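Side-chain contacts in 3-oxoacyl-[acyl-carrier-protein] reductase (Sinorhizobium meliloti, PDB 3U9L), which probably reduces 3-oxoacyl groups carried on acyl-carrier protein with NADPH, as a member of the short-chain dehydrogenase/reductase family: residues D67-V72 with Y115-L120; R124-A129 with G139-I144. One frame throughout, in Å; residues are numbered along the deposited sequence.

Contact 1 of 2, residues D67-V72 with Y115-L120; sequences DVQSQV and YDINVL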
ATOM      1  N   ASP A  67       3.598   1.913 -22.818  1.00 28.84           N
ATOM      2  CA  ASP A  67       3.159   2.926 -21.889  1.00 28.36           C
ATOM      3  C   ASP A  67       2.280   2.227 -20.849  1.00 28.96           C
ATOM      4  O   ASP A  67       1.158   1.869 -21.159  1.00 27.41           O
ATOM      5  CB  ASP A  67       2.300   3.911 -22.648  1.00 28.09           C
ATOM      6  CG  ASP A  67       1.746   5.000 -21.767  1.00 31.87           C
ATOM      7  OD1 ASP A  67       1.953   4.990 -20.523  1.00 31.85           O
ATOM      8  OD2 ASP A  67       1.134   5.925 -22.333  1.00 36.43           O
ATOM      9  N   VAL A  68       2.754   2.079 -19.612  1.00 27.97           N
ATOM     10  CA  VAL A  68       2.038   1.226 -18.668  1.00 27.09           C
ATOM     11  C   VAL A  68       0.770   1.887 -18.191  1.00 27.55           C
ATOM     12  O   VAL A  68      -0.007   1.274 -17.469  1.00 26.62           O
ATOM     13  CB  VAL A  68       2.870   0.906 -17.433  1.00 25.80           C
ATOM     14  CG1 VAL A  68       4.036   0.008 -17.799  1.00 25.19           C
ATOM     15  CG2 VAL A  68       3.349   2.251 -16.753  1.00 27.08           C
ATOM     16  N   GLN A  69       0.566   3.150 -18.551  1.00 28.69           N
ATOM     17  CA  GLN A  69      -0.652   3.843 -18.149  1.00 26.58           C
ATOM     18  C   GLN A  69      -1.749   3.619 -19.212  1.00 27.74           C
ATOM     19  O   GLN A  69      -2.890   4.036 -19.025  1.00 26.55           O
ATOM     20  CB  GLN A  69      -0.388   5.334 -17.876  1.00 29.39           C
ATOM     21  CG  GLN A  69       0.258   5.596 -16.526  1.00 28.41           C
ATOM     22  CD  GLN A  69       0.658   7.061 -16.266  1.00 32.20           C
ATOM     23  OE1 GLN A  69       0.059   7.742 -15.414  1.00 31.61           O
ATOM     24  NE2 GLN A  69       1.684   7.541 -16.962  1.00 35.86           N
ATOM     25  N   SER A  70      -1.412   2.936 -20.313  1.00 26.91           N
ATOM     26  CA  SER A  70      -2.393   2.699 -21.368  1.00 26.75           C
ATOM     27  C   SER A  70      -2.595   1.216 -21.617  1.00 27.28           C
ATOM     28  O   SER A  70      -1.668   0.533 -22.084  1.00 26.37           O
ATOM     29  CB  SER A  70      -1.991   3.416 -22.662  1.00 27.39           C
ATOM     30  OG  SER A  70      -2.600   2.790 -23.772  1.00 28.46           O
ATOM     31  N   GLN A  71      -3.791   0.688 -21.318  1.00 26.38           N
ATOM     32  CA  GLN A  71      -4.003  -0.764 -21.568  1.00 26.35           C
ATOM     33  C   GLN A  71      -3.764  -1.098 -23.021  1.00 27.16           C
ATOM     34  O   GLN A  71      -3.160  -2.113 -23.344  1.00 27.66           O
ATOM     35  CB  GLN A  71      -5.379  -1.270 -21.130  1.00 25.02           C
ATOM     36  CG  GLN A  71      -5.459  -2.832 -21.228  1.00 26.81           C
ATOM     37  CD  GLN A  71      -4.736  -3.498 -20.069  1.00 26.13           C
ATOM     38  OE1 GLN A  71      -4.993  -3.148 -18.924  1.00 25.03           O
ATOM     39  NE2 GLN A  71      -3.869  -4.484 -20.347  1.00 24.77           N
ATOM     40  N   VAL A  72      -4.222  -0.228 -23.905  1.00 28.53           N
ATOM     41  CA  VAL A  72      -4.019  -0.431 -25.346  1.00 29.21           C
ATOM     42  C   VAL A  72      -2.541  -0.504 -25.706  1.00 28.54           C
ATOM     43  O   VAL A  72      -2.115  -1.422 -26.407  1.00 29.04           O
ATOM     44  CB  VAL A  72      -4.728   0.662 -26.171  1.00 30.88           C
ATOM     45  CG1 VAL A  72      -4.161   0.705 -27.612  1.00 33.35           C
ATOM     46  CG2 VAL A  72      -6.227   0.365 -26.185  1.00 30.03           C
ATOM     47  N   TYR A 115      -0.455   5.864  -7.432  1.00 18.73           N
ATOM     48  CA  TYR A 115      -1.003   4.546  -7.509  1.00 18.66           C
ATOM     49  C   TYR A 115      -1.081   4.032  -8.963  1.00 19.69           C
ATOM     50  O   TYR A 115      -0.710   2.938  -9.229  1.00 19.45           O
ATOM     51  CB  TYR A 115      -2.362   4.466  -6.854  1.00 17.91           C
ATOM     52  CG  TYR A 115      -2.725   3.115  -6.343  1.00 19.64           C
ATOM     53  CD1 TYR A 115      -2.048   2.560  -5.296  1.00 18.67           C
ATOM     54  CD2 TYR A 115      -3.763   2.401  -6.881  1.00 18.86           C
ATOM     55  CE1 TYR A 115      -2.370   1.369  -4.817  1.00 20.43           C
ATOM     56  CE2 TYR A 115      -4.094   1.197  -6.403  1.00 18.61           C
ATOM     57  CZ  TYR A 115      -3.402   0.687  -5.369  1.00 20.32           C
ATOM     58  OH  TYR A 115      -3.688  -0.502  -4.881  1.00 20.98           O
ATOM     59  N   ASP A 116      -1.580   4.854  -9.865  1.00 18.55           N
ATOM     60  CA  ASP A 116      -1.652   4.506 -11.264  1.00 20.09           C
ATOM     61  C   ASP A 116      -0.266   4.097 -11.751  1.00 19.79           C
ATOM     62  O   ASP A 116      -0.054   3.034 -12.216  1.00 19.77           O
ATOM     63  CB  ASP A 116      -2.212   5.649 -12.116  1.00 21.76           C
ATOM     64  CG  ASP A 116      -2.550   5.222 -13.557  1.00 24.63           C
ATOM     65  OD1 ASP A 116      -2.764   4.081 -13.843  1.00 24.97           O
ATOM     66  OD2 ASP A 116      -2.644   6.066 -14.402  1.00 26.32           O
ATOM     67  N   ILE A 117       0.670   4.983 -11.583  1.00 20.37           N
ATOM     68  CA  ILE A 117       2.048   4.722 -12.063  1.00 20.41           C
ATOM     69  C   ILE A 117       2.765   3.528 -11.406  1.00 20.61           C
ATOM     70  O   ILE A 117       3.498   2.764 -12.061  1.00 20.40           O
ATOM     71  CB  ILE A 117       2.965   5.965 -11.889  1.00 23.12           C
ATOM     72  CG1 ILE A 117       2.402   7.166 -12.659  1.00 24.33           C
ATOM     73  CG2 ILE A 117       4.385   5.651 -12.423  1.00 26.31           C
ATOM     74  CD1 ILE A 117       3.230   8.517 -12.463  1.00 28.75           C
ATOM     75  N   ASN A 118       2.597   3.377 -10.110  1.00 18.90           N
ATOM     76  CA  ASN A 118       3.414   2.399  -9.398  1.00 20.36           C
ATOM     77  C   ASN A 118       2.697   1.054  -9.182  1.00 20.08           C
ATOM     78  O   ASN A 118       3.348   0.029  -8.985  1.00 20.11           O
ATOM     79  CB  ASN A 118       3.844   2.973  -8.058  1.00 18.39           C
ATOM     80  CG  ASN A 118       4.961   4.042  -8.200  1.00 21.94           C
ATOM     81  OD1 ASN A 118       6.113   3.709  -8.407  1.00 21.27           O
ATOM     82  ND2 ASN A 118       4.598   5.320  -8.031  1.00 20.12           N
ATOM     83  N   VAL A 119       1.368   1.060  -9.258  1.00 18.69           N
ATOM     84  CA  VAL A 119       0.592  -0.162  -9.030  1.00 18.21           C
ATOM     85  C   VAL A 119      -0.318  -0.593 -10.195  1.00 18.75           C
ATOM     86  O   VAL A 119      -0.256  -1.732 -10.670  1.00 18.33           O
ATOM     87  CB  VAL A 119      -0.271  -0.032  -7.710  1.00 18.76           C
ATOM     88  CG1 VAL A 119      -1.129  -1.287  -7.521  1.00 18.97           C
ATOM     89  CG2 VAL A 119       0.643   0.138  -6.473  1.00 18.44           C
ATOM     90  N   LEU A 120      -1.187   0.299 -10.646  1.00 18.80           N
ATOM     91  CA  LEU A 120      -2.123  -0.035 -11.710  1.00 18.57           C
ATOM     92  C   LEU A 120      -1.338  -0.413 -12.958  1.00 19.66           C
ATOM     93  O   LEU A 120      -1.752  -1.251 -13.745  1.00 21.07           O
ATOM     94  CB  LEU A 120      -3.036   1.155 -11.999  1.00 18.16           C
ATOM     95  CG  LEU A 120      -3.998   1.583 -10.880  1.00 19.05           C
ATOM     96  CD1 LEU A 120      -5.064   2.538 -11.474  1.00 18.16           C
ATOM     97  CD2 LEU A 120      -4.642   0.394 -10.197  1.00 18.45           C
TER
HETATM   98  O   HOH W   1      -3.829   5.695 -16.713  1.00 26.66           O
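The side-chain amide of Gln69 and the carboxylate of Asp116 lie beside one another with their planes turned 59° apart, so neither flat group stacks on the other. Asp116 OD2 is the nearer of the two carboxylate oxygens: it lies 3.6 Å from Gln69 CG and 3.9 Å from Gln69 CD. Ile117 comes at the amide with its inner methylene, bringing Ile117 CG1 to 4.0 Å from Gln69 CD. Gln69 reaches both residues because its chain is extended beyond CG (chi2 175°), crossing the Asp116 and Ile117 side chains at a slant. Asp116 has CG anti to the backbone N (chi1 -169°), which brings OD2 within range of a water that ties the segments together. This water donates to Asp116 OD2 at 2.6 Å and to Gln69 O at 3.0 Å. The other carboxylate oxygen, OD1, forms a salt bridge with Arg124, about two turns further along the same helix. An alanine in place of Asp116 would probably leave Arg124 without this carboxylate and the bridging water with one acceptor fewer. Gln69 is itself set by an Asx turn within a type I turn from Asp67 to Ser70: Gln69 N donates to Asp67 OD1 at 3.0 Å, reaching it from above the carboxylate plane. Across the helix, Tyr115 carries Val119 CB over the centre of one ring face and stacks with Tyr115 of the second subunit. The contact itself is at the surface, where the turn after strand 61-65, entering helix 71-85 through the N-cap Ser70, meets helix 108-136 at a pi-type turn spanning 116-120. From that turn Asn118 and Val119 face helix 158-179.

Contact 2 of 2, residues R124-A129 with G139-I144; sequences RVNRAA and GLLIWI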
ATOM      1  N   ARG A 124      -2.148  -3.737 -15.341  1.00 18.76           N
ATOM      2  CA  ARG A 124      -2.307  -3.729 -16.798  1.00 19.43           C
ATOM      3  C   ARG A 124      -1.361  -4.722 -17.438  1.00 19.03           C
ATOM      4  O   ARG A 124      -1.749  -5.517 -18.272  1.00 18.81           O
ATOM      5  CB  ARG A 124      -2.041  -2.312 -17.376  1.00 20.66           C
ATOM      6  CG  ARG A 124      -3.151  -1.365 -17.054  1.00 21.84           C
ATOM      7  CD  ARG A 124      -2.966   0.013 -17.682  1.00 23.85           C
ATOM      8  NE  ARG A 124      -3.921   0.875 -17.029  1.00 23.63           N
ATOM      9  CZ  ARG A 124      -3.622   1.750 -16.070  1.00 23.55           C
ATOM     10  NH1 ARG A 124      -2.360   1.967 -15.709  1.00 22.01           N
ATOM     11  NH2 ARG A 124      -4.594   2.422 -15.504  1.00 23.42           N
ATOM     12  N   VAL A 125      -0.105  -4.658 -17.055  1.00 18.54           N
ATOM     13  CA  VAL A 125       0.890  -5.553 -17.605  1.00 19.27           C
ATOM     14  C   VAL A 125       0.590  -7.011 -17.243  1.00 19.37           C
ATOM     15  O   VAL A 125       0.641  -7.916 -18.111  1.00 18.96           O
ATOM     16  CB  VAL A 125       2.339  -5.145 -17.178  1.00 18.74           C
ATOM     17  CG1 VAL A 125       3.378  -6.225 -17.674  1.00 18.45           C
ATOM     18  CG2 VAL A 125       2.669  -3.793 -17.769  1.00 19.03           C
ATOM     19  N   ASN A 126       0.273  -7.269 -15.974  1.00 17.23           N
ATOM     20  CA  ASN A 126      -0.055  -8.636 -15.596  1.00 18.14           C
ATOM     21  C   ASN A 126      -1.283  -9.212 -16.336  1.00 19.00           C
ATOM     22  O   ASN A 126      -1.284 -10.365 -16.784  1.00 18.46           O
ATOM     23  CB  ASN A 126      -0.261  -8.731 -14.070  1.00 16.90           C
ATOM     24  CG  ASN A 126       1.047  -8.818 -13.339  1.00 16.76           C
ATOM     25  OD1 ASN A 126       1.997  -9.348 -13.859  1.00 17.10           O
ATOM     26  ND2 ASN A 126       1.111  -8.274 -12.142  1.00 16.45           N
ATOM     27  N   ARG A 127      -2.339  -8.406 -16.431  1.00 18.79           N
ATOM     28  CA  ARG A 127      -3.535  -8.878 -17.081  1.00 18.36           C
ATOM     29  C   ARG A 127      -3.267  -9.218 -18.563  1.00 21.73           C
ATOM     30  O   ARG A 127      -3.897 -10.138 -19.130  1.00 20.42           O
ATOM     31  CB  ARG A 127      -4.676  -7.880 -16.919  1.00 19.24           C
ATOM     32  CG  ARG A 127      -5.390  -8.070 -15.547  1.00 19.47           C
ATOM     33  CD  ARG A 127      -6.489  -6.975 -15.303  1.00 22.18           C
ATOM     34  NE  ARG A 127      -7.490  -6.907 -16.382  1.00 22.71           N
ATOM     35  CZ  ARG A 127      -8.492  -7.765 -16.549  1.00 23.70           C
ATOM     36  NH1 ARG A 127      -9.317  -7.606 -17.584  1.00 24.75           N
ATOM     37  NH2 ARG A 127      -8.678  -8.784 -15.703  1.00 22.25           N
ATOM     38  N   ALA A 128      -2.320  -8.509 -19.176  1.00 18.59           N
ATOM     39  CA  ALA A 128      -1.908  -8.798 -20.567  1.00 21.71           C
ATOM     40  C   ALA A 128      -1.000 -10.022 -20.696  1.00 20.29           C
ATOM     41  O   ALA A 128      -1.179 -10.862 -21.591  1.00 21.47           O
ATOM     42  CB  ALA A 128      -1.203  -7.521 -21.196  1.00 20.53           C
ATOM     43  N   ALA A 129      -0.005 -10.123 -19.838  1.00 19.07           N
ATOM     44  CA  ALA A 129       1.032 -11.127 -19.926  1.00 19.06           C
ATOM     45  C   ALA A 129       0.723 -12.449 -19.288  1.00 20.29           C
ATOM     46  O   ALA A 129       1.090 -13.454 -19.776  1.00 20.57           O
ATOM     47  CB  ALA A 129       2.348 -10.614 -19.398  1.00 20.08           C
ATOM     48  N   GLY A 139       7.274 -19.767 -15.693  1.00 22.28           N
ATOM     49  CA  GLY A 139       7.584 -18.341 -15.874  1.00 21.84           C
ATOM     50  C   GLY A 139       8.059 -17.746 -14.544  1.00 22.42           C
ATOM     51  O   GLY A 139       7.913 -18.384 -13.491  1.00 21.21           O
ATOM     52  N   LEU A 140       8.596 -16.536 -14.575  1.00 19.87           N
ATOM     53  CA  LEU A 140       9.094 -15.894 -13.352  1.00 20.11           C
ATOM     54  C   LEU A 140       8.686 -14.479 -13.396  1.00 21.16           C
ATOM     55  O   LEU A 140       8.934 -13.809 -14.422  1.00 20.12           O
ATOM     56  CB  LEU A 140      10.608 -15.961 -13.279  1.00 20.53           C
ATOM     57  CG  LEU A 140      11.399 -15.186 -12.193  1.00 21.68           C
ATOM     58  CD1 LEU A 140      11.144 -15.738 -10.754  1.00 20.59           C
ATOM     59  CD2 LEU A 140      12.890 -15.267 -12.528  1.00 20.76           C
ATOM     60  N   LEU A 141       8.013 -14.026 -12.322  1.00 20.43           N
ATOM     61  CA  LEU A 141       7.737 -12.618 -12.102  1.00 19.40           C
ATOM     62  C   LEU A 141       8.768 -12.094 -11.141  1.00 19.82           C
ATOM     63  O   LEU A 141       9.010 -12.683 -10.052  1.00 19.64           O
ATOM     64  CB  LEU A 141       6.341 -12.401 -11.466  1.00 20.72           C
ATOM     65  CG  LEU A 141       5.186 -12.100 -12.395  1.00 20.32           C
ATOM     66  CD1 LEU A 141       5.190 -13.277 -13.438  1.00 22.26           C
ATOM     67  CD2 LEU A 141       3.908 -12.075 -11.626  1.00 18.02           C
ATOM     68  N   ILE A 142       9.367 -10.973 -11.512  1.00 17.13           N
ATOM     69  CA  ILE A 142      10.262 -10.282 -10.600  1.00 17.46           C
ATOM     70  C   ILE A 142       9.677  -8.904 -10.381  1.00 18.34           C
ATOM     71  O   ILE A 142       9.376  -8.174 -11.340  1.00 18.89           O
ATOM     72  CB  ILE A 142      11.720 -10.178 -11.219  1.00 18.42           C
ATOM     73  CG1 ILE A 142      12.294 -11.567 -11.520  1.00 19.27           C
ATOM     74  CG2 ILE A 142      12.656  -9.386 -10.336  1.00 19.15           C
ATOM     75  CD1 ILE A 142      13.716 -11.541 -12.066  1.00 20.73           C
ATOM     76  N   TRP A 143       9.537  -8.507  -9.123  1.00 16.46           N
ATOM     77  CA  TRP A 143       9.000  -7.184  -8.837  1.00 16.71           C
ATOM     78  C   TRP A 143      10.125  -6.379  -8.217  1.00 16.63           C
ATOM     79  O   TRP A 143      10.870  -6.897  -7.372  1.00 16.68           O
ATOM     80  CB  TRP A 143       7.858  -7.330  -7.815  1.00 15.40           C
ATOM     81  CG  TRP A 143       6.687  -8.202  -8.254  1.00 15.52           C
ATOM     82  CD1 TRP A 143       6.666  -9.592  -8.357  1.00 16.05           C
ATOM     83  CD2 TRP A 143       5.375  -7.755  -8.602  1.00 15.81           C
ATOM     84  NE1 TRP A 143       5.388 -10.027  -8.750  1.00 16.07           N
ATOM     85  CE2 TRP A 143       4.585  -8.924  -8.891  1.00 17.48           C
ATOM     86  CE3 TRP A 143       4.771  -6.491  -8.683  1.00 17.14           C
ATOM     87  CZ2 TRP A 143       3.245  -8.831  -9.271  1.00 15.74           C
ATOM     88  CZ3 TRP A 143       3.443  -6.415  -9.011  1.00 16.58           C
ATOM     89  CH2 TRP A 143       2.699  -7.564  -9.325  1.00 15.61           C
ATOM     90  N   ILE A 144      10.272  -5.125  -8.609  1.00 17.27           N
ATOM     91  CA  ILE A 144      11.233  -4.240  -7.922  1.00 17.54           C
ATOM     92  C   ILE A 144      10.442  -3.516  -6.903  1.00 18.74           C
ATOM     93  O   ILE A 144       9.589  -2.669  -7.220  1.00 20.43           O
ATOM     94  CB  ILE A 144      11.912  -3.212  -8.856  1.00 20.60           C
ATOM     95  CG1 ILE A 144      12.433  -3.882 -10.113  1.00 20.28           C
ATOM     96  CG2 ILE A 144      12.994  -2.371  -8.075  1.00 21.72           C
ATOM     97  CD1 ILE A 144      13.337  -5.026  -9.845  1.00 21.46           C
TER
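Asn126 reaches from residues 124-129 of helix 108-136 to Leu141 and Trp143 on strand 139-144, and its side chain alone carries the helix's share of the contact. CB leaves the helix in the direction of the strand, and CG lies anti to the carbonyl carbon (chi1 -81°), so the amide is carried out to where the two strand side chains end. Its two arms then part. OD1 meets Leu141, with Asn126 OD1 4.0 Å from the methyl Leu141 CD2, a van der Waals contact; the stronger partner of this oxygen is His93 NE2 on the adjoining strand 90-93, which is hydrogen-bonded to it. ND2 goes to the benzene half of the indole, where Asn126 ND2 is 3.3 Å from Trp143 CH2 and 3.6 Å from Trp143 CZ2. It comes in obliquely, with the amide and ring planes 59° apart. The indole in turn stacks with His93, so one histidine holds both the amide oxygen and the ring that the amide nitrogen touches. Met167 and Ala171 of helix 158-179 pack on the same indole, while Leu178 and Tyr174 of that helix touch Leu141 and Asn126 respectively. Here the helix of the 90-93 to 139-144 beta-alpha-beta crossover packs on its second strand, as in Rossmann-type folds. No hydrogen bond joins the two segments directly, yet all three touching residues are buried. The chemistry is therefore that of a polar amide set among hydrophobic groups: the bond from His93 NE2 compensates for burying the oxygen and, with the amide placed this way round, is consistent with a proton on NE2.

From the N terminus, the chain first runs from 67-72 through helix 71-85, strand 90-93 and the start of helix 108-136 before contact 1 closes that 42-residue loop at 115-120. Contact 2 opens only afterwards, at 124-129, and closes a nine-residue connection, mostly the end of helix 108-136, back onto strand 139-144; the two are in series and neither nest nor cross. Both use helix 108-136, with centres 13 Å apart, and meet directly: Arg124 NH1 makes a probable hydrogen bond to Val68 O at 3.0 Å, and Val68 also packs against Val125. Helix 108-136 is thereby tied to the loop after strand 61-65 and to strand 139-144, next to the central strand of this Rossmann-type fold's parallel sheet.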